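Side-chain contacts in LRA-12 (Uncultured bacterium, PDB 5AEB), which is a class B3 di-zinc metallo-beta-lactamase that hydrolyses beta-lactam antibiotics, carbapenems probably among them: residues 184-189 with 255-260; 61-66 with 94-99. One frame throughout, in Å; residues are numbered along the deposited sequence.

Interaction 1: residues 184-189 with 255-260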
ATOM      1  N   ALA A 184      -2.415   3.590  -4.985  1.00 18.46           N
ATOM      2  CA  ALA A 184      -1.515   4.731  -4.793  1.00 18.36           C
ATOM      3  C   ALA A 184      -1.020   4.806  -3.380  1.00 18.39           C
ATOM      4  O   ALA A 184      -1.787   4.591  -2.403  1.00 18.68           O
ATOM      5  CB  ALA A 184      -2.199   6.051  -5.157  1.00 18.65           C
ATOM      6  N   ASN A 185       0.265   5.125  -3.247  1.00 18.24           N
ATOM      7  CA  ASN A 185       0.710   5.578  -1.954  1.00 18.40           C
ATOM      8  C   ASN A 185       0.694   7.110  -1.916  1.00 18.57           C
ATOM      9  O   ASN A 185       1.550   7.748  -2.516  1.00 18.51           O
ATOM     10  CB  ASN A 185       2.070   5.036  -1.582  1.00 18.36           C
ATOM     11  CG  ASN A 185       2.306   5.164  -0.101  1.00 18.69           C
ATOM     12  OD1 ASN A 185       2.983   6.110   0.350  1.00 18.83           O
ATOM     13  ND2 ASN A 185       1.626   4.315   0.675  1.00 18.94           N
ATOM     14  N   MET A 186      -0.275   7.697  -1.222  1.00 18.92           N
ATOM     15  CA  MET A 186      -0.412   9.183  -1.186  1.00 19.50           C
ATOM     16  C   MET A 186       0.822   9.807  -0.480  1.00 19.78           C
ATOM     17  O   MET A 186       1.264   9.292   0.550  1.00 19.84           O
ATOM     18  CB  MET A 186      -1.726   9.608  -0.499  1.00 20.67           C
ATOM     19  CG  MET A 186      -2.983   8.951  -1.104  1.00 21.12           C
ATOM     20  SD  MET A 186      -3.002   9.059  -2.902  1.00 22.36           S
ATOM     21  CE  MET A 186      -3.548  10.751  -3.145  1.00 21.88           C
ATOM     22  N   PRO A 187       1.379  10.906  -1.033  1.00 20.01           N
ATOM     23  CA  PRO A 187       2.582  11.530  -0.454  1.00 20.37           C
ATOM     24  C   PRO A 187       2.267  12.387   0.767  1.00 21.16           C
ATOM     25  O   PRO A 187       2.393  13.600   0.732  1.00 21.84           O
ATOM     26  CB  PRO A 187       3.109  12.393  -1.604  1.00 20.34           C
ATOM     27  CG  PRO A 187       1.858  12.778  -2.344  1.00 20.74           C
ATOM     28  CD  PRO A 187       0.965  11.576  -2.286  1.00 20.23           C
ATOM     29  N   THR A 188       1.838  11.748   1.838  1.00 21.46           N
ATOM     30  CA  THR A 188       1.626  12.438   3.066  1.00 22.46           C
ATOM     31  C   THR A 188       3.002  12.637   3.709  1.00 23.02           C
ATOM     32  O   THR A 188       3.953  11.909   3.395  1.00 22.42           O
ATOM     33  CB  THR A 188       0.679  11.634   3.970  1.00 22.76           C
ATOM     34  OG1 THR A 188       1.234  10.330   4.204  1.00 22.01           O
ATOM     35  CG2 THR A 188      -0.736  11.493   3.296  1.00 22.52           C
ATOM     36  N   ILE A 189       3.097  13.643   4.565  1.00 24.24           N
ATOM     37  CA  ILE A 189       4.321  13.956   5.280  1.00 25.28           C
ATOM     38  C   ILE A 189       4.204  13.497   6.724  1.00 26.51           C
ATOM     39  O   ILE A 189       3.221  13.798   7.438  1.00 27.23           O
ATOM     40  CB  ILE A 189       4.649  15.460   5.215  1.00 25.67           C
ATOM     41  CG1 ILE A 189       4.872  15.873   3.752  1.00 25.24           C
ATOM     42  CG2 ILE A 189       5.836  15.814   6.121  1.00 26.05           C
ATOM     43  CD1 ILE A 189       4.894  17.367   3.559  1.00 26.26           C
ATOM     44  N   ASP A 255      -7.338  14.293  -7.259  1.00 23.12           N
ATOM     45  CA  ASP A 255      -6.855  15.651  -7.430  1.00 24.59           C
ATOM     46  C   ASP A 255      -7.006  16.507  -6.163  1.00 24.64           C
ATOM     47  O   ASP A 255      -6.081  17.235  -5.835  1.00 25.04           O
ATOM     48  CB  ASP A 255      -7.510  16.329  -8.650  1.00 26.63           C
ATOM     49  CG  ASP A 255      -7.025  15.755 -10.003  1.00 28.29           C
ATOM     50  OD1 ASP A 255      -5.846  15.327 -10.143  1.00 28.51           O
ATOM     51  OD2 ASP A 255      -7.836  15.771 -10.963  1.00 30.20           O
ATOM     52  N   GLU A 256      -8.144  16.433  -5.464  1.00 25.12           N
ATOM     53  CA  GLU A 256      -8.336  17.218  -4.227  1.00 26.49           C
ATOM     54  C   GLU A 256      -7.281  16.795  -3.197  1.00 25.62           C
ATOM     55  O   GLU A 256      -6.680  17.632  -2.515  1.00 26.10           O
ATOM     56  CB  GLU A 256      -9.735  17.024  -3.606  1.00 28.26           C
ATOM     57  CG  GLU A 256     -10.823  17.950  -4.118  1.00 30.86           C
ATOM     58  CD  GLU A 256     -12.244  17.503  -3.735  1.00 32.85           C
ATOM     59  OE1 GLU A 256     -12.406  16.569  -2.913  1.00 33.24           O
ATOM     60  OE2 GLU A 256     -13.216  18.068  -4.279  1.00 34.66           O
ATOM     61  N   SER A 257      -7.053  15.489  -3.111  1.00 24.62           N
ATOM     62  CA  SER A 257      -6.124  14.946  -2.167  1.00 24.66           C
ATOM     63  C   SER A 257      -4.680  15.398  -2.497  1.00 24.29           C
ATOM     64  O   SER A 257      -3.927  15.800  -1.597  1.00 24.16           O
ATOM     65  CB  SER A 257      -6.272  13.429  -2.137  1.00 25.01           C
ATOM     66  OG  SER A 257      -5.303  12.859  -1.317  1.00 26.38           O
ATOM     67  N   LEU A 258      -4.302  15.378  -3.773  1.00 23.93           N
ATOM     68  CA  LEU A 258      -2.946  15.786  -4.119  1.00 24.41           C
ATOM     69  C   LEU A 258      -2.719  17.303  -3.936  1.00 25.75           C
ATOM     70  O   LEU A 258      -1.605  17.738  -3.621  1.00 25.96           O
ATOM     71  CB  LEU A 258      -2.563  15.350  -5.533  1.00 24.65           C
ATOM     72  CG  LEU A 258      -2.352  13.853  -5.783  1.00 24.75           C
ATOM     73  CD1 LEU A 258      -2.062  13.635  -7.255  1.00 26.00           C
ATOM     74  CD2 LEU A 258      -1.250  13.247  -4.915  1.00 25.09           C
ATOM     75  N   ASP A 259      -3.770  18.092  -4.182  1.00 27.15           N
ATOM     76  CA  ASP A 259      -3.771  19.520  -3.918  1.00 29.10           C
ATOM     77  C   ASP A 259      -3.416  19.767  -2.449  1.00 28.86           C
ATOM     78  O   ASP A 259      -2.456  20.470  -2.161  1.00 29.07           O
ATOM     79  CB  ASP A 259      -5.160  20.084  -4.219  1.00 31.49           C
ATOM     80  CG  ASP A 259      -5.141  21.551  -4.524  1.00 35.11           C
ATOM     81  OD1 ASP A 259      -4.078  22.201  -4.421  1.00 36.73           O
ATOM     82  OD2 ASP A 259      -6.211  22.073  -4.886  1.00 38.24           O
ATOM     83  N   LYS A 260      -4.194  19.169  -1.539  1.00 28.69           N
ATOM     84  CA  LYS A 260      -3.938  19.230  -0.095  1.00 29.54           C
ATOM     85  C   LYS A 260      -2.514  18.793   0.261  1.00 28.56           C
ATOM     86  O   LYS A 260      -1.823  19.458   1.024  1.00 29.40           O
ATOM     87  CB  LYS A 260      -4.931  18.369   0.645  1.00 30.82           C
ATOM     88  CG  LYS A 260      -6.260  19.077   0.867  1.00 34.55           C
ATOM     89  CD  LYS A 260      -7.457  18.135   0.770  1.00 36.55           C
ATOM     90  CE  LYS A 260      -7.505  17.141   1.937  1.00 39.27           C
ATOM     91  NZ  LYS A 260      -8.134  15.837   1.571  1.00 39.85           N
TER
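Two bends in the Met186 side chain, at chi2 (-48°) and chi3 (-79°), carry its terminal methyl across to Ser257 and Leu258. On the helix side Ser257 holds OG opposite its own backbone N (chi1 175°), which sets the hydroxyl beside that methyl. Met186 CE comes to 3.3 Å from Ser257 OG, a close carbon-to-oxygen approach that is not a hydrogen bond, and the serine's CB also lies near it. The same CE rests 3.8 Å from Leu258 CD2, so the methyl meets two successive residues of helix 251-267. Methionine suits such a position, because an unbranched, easily bent chain can carry a methyl across a gap between backbones: the closest alpha carbons, Met186 CA and Leu258 CA, are still 7.7 Å apart. Leu258 CD2 is the shared atom of the contact, for it also lies 3.8 Å from Pro187 CD. The leucine runs at about a right angle to both Met186 and Pro187 and meets them through this one branch.

Pro187 is the centre of an inverse gamma turn, closed by the bond from Thr188 N to Met186 O (2.8 Å). Its closed ring has little freedom and presents CD and CG to the leucine. The contact is buried, and the zinc site is close by: the Pro187 side chain lies about 6 Å from that of His161, a ligand of one zinc, and Thr188 O makes a weak hydrogen bond to ND1 of this histidine.

The turn follows strand 178-184 and is packed from several directions. Leu261, on helix 251-267, extends the apolar surface; Leu212 and Met215 of helix 204-216 touch Pro187, while Trp223 and Ala225 of strand 222-225 touch Met186.

Interaction 2: residues 61-66 with 94-99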
ATOM      1  N   LEU A  61      -4.331 -12.799  11.198  1.00 26.50           N
ATOM      2  CA  LEU A  61      -5.590 -13.576  11.310  1.00 27.17           C
ATOM      3  C   LEU A  61      -6.712 -13.070  10.380  1.00 27.23           C
ATOM      4  O   LEU A  61      -7.295 -13.852   9.624  1.00 26.97           O
ATOM      5  CB  LEU A  61      -6.080 -13.638  12.759  1.00 27.74           C
ATOM      6  CG  LEU A  61      -7.443 -14.297  13.087  1.00 28.79           C
ATOM      7  CD1 LEU A  61      -7.555 -15.730  12.524  1.00 28.54           C
ATOM      8  CD2 LEU A  61      -7.690 -14.259  14.602  1.00 29.13           C
ATOM      9  N   GLN A  62      -7.000 -11.764  10.435  1.00 27.37           N
ATOM     10  CA  GLN A  62      -8.057 -11.169   9.623  1.00 27.38           C
ATOM     11  C   GLN A  62      -7.790 -11.357   8.143  1.00 26.40           C
ATOM     12  O   GLN A  62      -8.701 -11.635   7.396  1.00 26.38           O
ATOM     13  CB  GLN A  62      -8.129  -9.661   9.862  1.00 27.94           C
ATOM     14  CG  GLN A  62      -8.906  -9.224  11.070  1.00 29.05           C
ATOM     15  CD  GLN A  62      -8.746  -7.732  11.256  1.00 29.33           C
ATOM     16  OE1 GLN A  62      -9.154  -6.947  10.391  1.00 29.59           O
ATOM     17  NE2 GLN A  62      -8.104  -7.328  12.350  1.00 29.52           N
ATOM     18  N   ILE A  63      -6.550 -11.116   7.728  1.00 25.59           N
ATOM     19  CA  ILE A  63      -6.141 -11.266   6.328  1.00 25.24           C
ATOM     20  C   ILE A  63      -6.390 -12.691   5.793  1.00 25.55           C
ATOM     21  O   ILE A  63      -7.056 -12.862   4.760  1.00 24.86           O
ATOM     22  CB  ILE A  63      -4.671 -10.817   6.123  1.00 24.79           C
ATOM     23  CG1 ILE A  63      -4.574  -9.312   6.329  1.00 24.37           C
ATOM     24  CG2 ILE A  63      -4.167 -11.202   4.723  1.00 24.88           C
ATOM     25  CD1 ILE A  63      -3.210  -8.833   6.788  1.00 24.19           C
ATOM     26  N   LYS A  64      -5.899 -13.696   6.531  1.00 26.16           N
ATOM     27  CA  LYS A  64      -6.130 -15.098   6.177  1.00 27.12           C
ATOM     28  C   LYS A  64      -7.632 -15.375   6.094  1.00 27.34           C
ATOM     29  O   LYS A  64      -8.078 -16.029   5.150  1.00 27.87           O
ATOM     30  CB  LYS A  64      -5.482 -16.079   7.175  1.00 28.14           C
ATOM     31  CG  LYS A  64      -4.037 -15.762   7.567  1.00 28.80           C
ATOM     32  CD  LYS A  64      -3.104 -16.976   7.695  1.00 30.01           C
ATOM     33  CE  LYS A  64      -3.532 -18.067   8.663  1.00 30.88           C
ATOM     34  NZ  LYS A  64      -2.703 -18.095   9.898  1.00 31.09           N
ATOM     35  N   ASN A  65      -8.395 -14.858   7.061  1.00 27.05           N
ATOM     36  CA  ASN A  65      -9.848 -15.074   7.116  1.00 27.46           C
ATOM     37  C   ASN A  65     -10.549 -14.412   5.940  1.00 27.34           C
ATOM     38  O   ASN A  65     -11.440 -15.016   5.329  1.00 27.71           O
ATOM     39  CB  ASN A  65     -10.451 -14.521   8.406  1.00 27.35           C
ATOM     40  CG  ASN A  65     -10.172 -15.396   9.612  1.00 28.02           C
ATOM     41  OD1 ASN A  65      -9.796 -16.573   9.488  1.00 28.10           O
ATOM     42  ND2 ASN A  65     -10.344 -14.817  10.799  1.00 27.87           N
ATOM     43  N   ASN A  66     -10.162 -13.159   5.657  1.00 26.43           N
ATOM     44  CA  ASN A  66     -10.729 -12.398   4.545  1.00 26.24           C
ATOM     45  C   ASN A  66     -10.530 -13.092   3.211  1.00 26.40           C
ATOM     46  O   ASN A  66     -11.449 -13.177   2.411  1.00 26.95           O
ATOM     47  CB  ASN A  66     -10.157 -10.973   4.496  1.00 25.33           C
ATOM     48  CG  ASN A  66     -10.596 -10.125   5.664  1.00 25.09           C
ATOM     49  OD1 ASN A  66     -11.535 -10.479   6.373  1.00 25.31           O
ATOM     50  ND2 ASN A  66      -9.914  -8.995   5.878  1.00 24.38           N
ATOM     51  N   ALA A  94       6.104 -10.325   7.604  1.00 21.10           N
ATOM     52  CA  ALA A  94       6.997 -11.447   7.924  1.00 21.46           C
ATOM     53  C   ALA A  94       6.211 -12.741   8.165  1.00 21.75           C
ATOM     54  O   ALA A  94       6.563 -13.790   7.635  1.00 21.61           O
ATOM     55  CB  ALA A  94       7.897 -11.133   9.107  1.00 21.97           C
ATOM     56  N   GLU A  95       5.123 -12.639   8.923  1.00 22.22           N
ATOM     57  CA  GLU A  95       4.298 -13.789   9.238  1.00 22.80           C
ATOM     58  C   GLU A  95       3.587 -14.360   8.003  1.00 22.40           C
ATOM     59  O   GLU A  95       3.531 -15.589   7.811  1.00 22.36           O
ATOM     60  CB  GLU A  95       3.289 -13.403  10.281  1.00 24.01           C
ATOM     61  CG  GLU A  95       2.249 -14.474  10.539  1.00 25.28           C
ATOM     62  CD  GLU A  95       1.499 -14.256  11.843  1.00 26.54           C
ATOM     63  OE1 GLU A  95       1.715 -13.205  12.509  1.00 27.04           O
ATOM     64  OE2 GLU A  95       0.685 -15.152  12.201  1.00 27.49           O
ATOM     65  N   ILE A  96       3.051 -13.476   7.163  1.00 18.70           N
ATOM     66  CA  ILE A  96       2.355 -13.933   5.976  1.00 18.50           C
ATOM     67  C   ILE A  96       3.350 -14.541   4.999  1.00 18.31           C
ATOM     68  O   ILE A  96       3.046 -15.528   4.326  1.00 18.63           O
ATOM     69  CB  ILE A  96       1.462 -12.828   5.371  1.00 18.32           C
ATOM     70  CG1 ILE A  96       0.181 -12.772   6.196  1.00 18.69           C
ATOM     71  CG2 ILE A  96       1.077 -13.105   3.924  1.00 17.97           C
ATOM     72  CD1 ILE A  96      -0.374 -11.373   6.283  1.00 18.87           C
ATOM     73  N   LYS A  97       4.553 -14.001   4.961  1.00 18.22           N
ATOM     74  CA  LYS A  97       5.538 -14.540   4.068  1.00 18.37           C
ATOM     75  C   LYS A  97       5.971 -15.906   4.562  1.00 18.82           C
ATOM     76  O   LYS A  97       6.225 -16.823   3.746  1.00 19.16           O
ATOM     77  CB  LYS A  97       6.751 -13.614   3.957  1.00 18.28           C
ATOM     78  CG  LYS A  97       7.699 -14.051   2.864  1.00 18.51           C
ATOM     79  CD  LYS A  97       9.001 -13.265   2.885  1.00 18.63           C
ATOM     80  CE  LYS A  97       9.920 -13.815   1.827  1.00 19.19           C
ATOM     81  NZ  LYS A  97      11.323 -13.536   2.214  1.00 19.73           N
ATOM     82  N   LYS A  98       6.086 -16.046   5.889  1.00 18.97           N
ATOM     83  CA  LYS A  98       6.503 -17.325   6.454  1.00 19.71           C
ATOM     84  C   LYS A  98       5.541 -18.420   6.088  1.00 19.88           C
ATOM     85  O   LYS A  98       5.948 -19.486   5.625  1.00 20.36           O
ATOM     86  CB  LYS A  98       6.649 -17.240   7.975  1.00 20.36           C
ATOM     87  CG  LYS A  98       8.024 -16.749   8.363  1.00 21.03           C
ATOM     88  CD  LYS A  98       7.914 -16.254   9.797  1.00 21.80           C
ATOM     89  CE  LYS A  98       9.267 -16.108  10.395  1.00 22.20           C
ATOM     90  NZ  LYS A  98       9.575 -17.452  10.892  1.00 23.67           N
ATOM     91  N   ILE A  99       4.260 -18.129   6.280  1.00 19.54           N
ATOM     92  CA  ILE A  99       3.185 -19.099   6.115  1.00 19.87           C
ATOM     93  C   ILE A  99       2.924 -19.440   4.642  1.00 19.96           C
ATOM     94  O   ILE A  99       2.732 -20.592   4.300  1.00 20.56           O
ATOM     95  CB  ILE A  99       1.860 -18.587   6.763  1.00 19.77           C
ATOM     96  CG1 ILE A  99       2.002 -18.569   8.283  1.00 19.97           C
ATOM     97  CG2 ILE A  99       0.684 -19.461   6.337  1.00 20.15           C
ATOM     98  CD1 ILE A  99       0.974 -17.711   8.994  1.00 19.89           C
TER
HETATM   99  O   HOH W   1      -1.371 -16.164  11.377  1.00 19.11           O
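The flat carboxylate of Glu95 faces Lys64 through a water that lies near its OE2, tilted from the carboxylate plane. The water accepts a bond from Lys64 NZ (2.8 Å), but its link to the glutamate is modelled too short to be certain. Lys64 NZ and Glu95 OE2 are 5.0 Å apart, so the opposite charges probably attract without forming a salt bridge.

The helices come from two successive beta-alpha-beta crossovers of the metallo-beta-lactamase fold: helix 60-69 precedes strand 77-81, and helix 93-100 lies between it and strand 103-107. Their buried join is isoleucine on isoleucine. The side chains cross at about a right angle, and Ile63 CD1 meets Ile96 CD1 at 3.8 Å; Ile63 CG2 lies 4.1 Å from the same Ile96 CD1. A chi2 of 147° extends Ile96 CD1 toward its partner, while the same residue also touches Leu80 on strand 77-81. Branched, wholly apolar residues fit this inner layer.

Toward solvent, lysine suits its place, since its chain can bend over Ile99 and still offer a charge to water: Lys64 NZ stands 3.8 Å from Ile99 CD1.

From the N terminus the chain first meets interaction 2, whose segments 61-66 and 94-99 have 27 residues between them. That loop holds strand 77-81 and the zinc ligands Gln84, His86, Asp88 and His89. Interaction 1 opens only later, past His161, and its longer loop contains helix 204-216, strand 222-225 and the ligand His227. The two loops therefore follow in series, neither nesting nor crossing. Interaction 2 joins adjacent helices beside the seven-stranded sheet; interaction 1 ties the loop that follows strand 178-184, a strand of the five-stranded sheet, to the C-terminal helix 251-267. Their centres lie 29 Å apart, on opposite sides of the chain's centre.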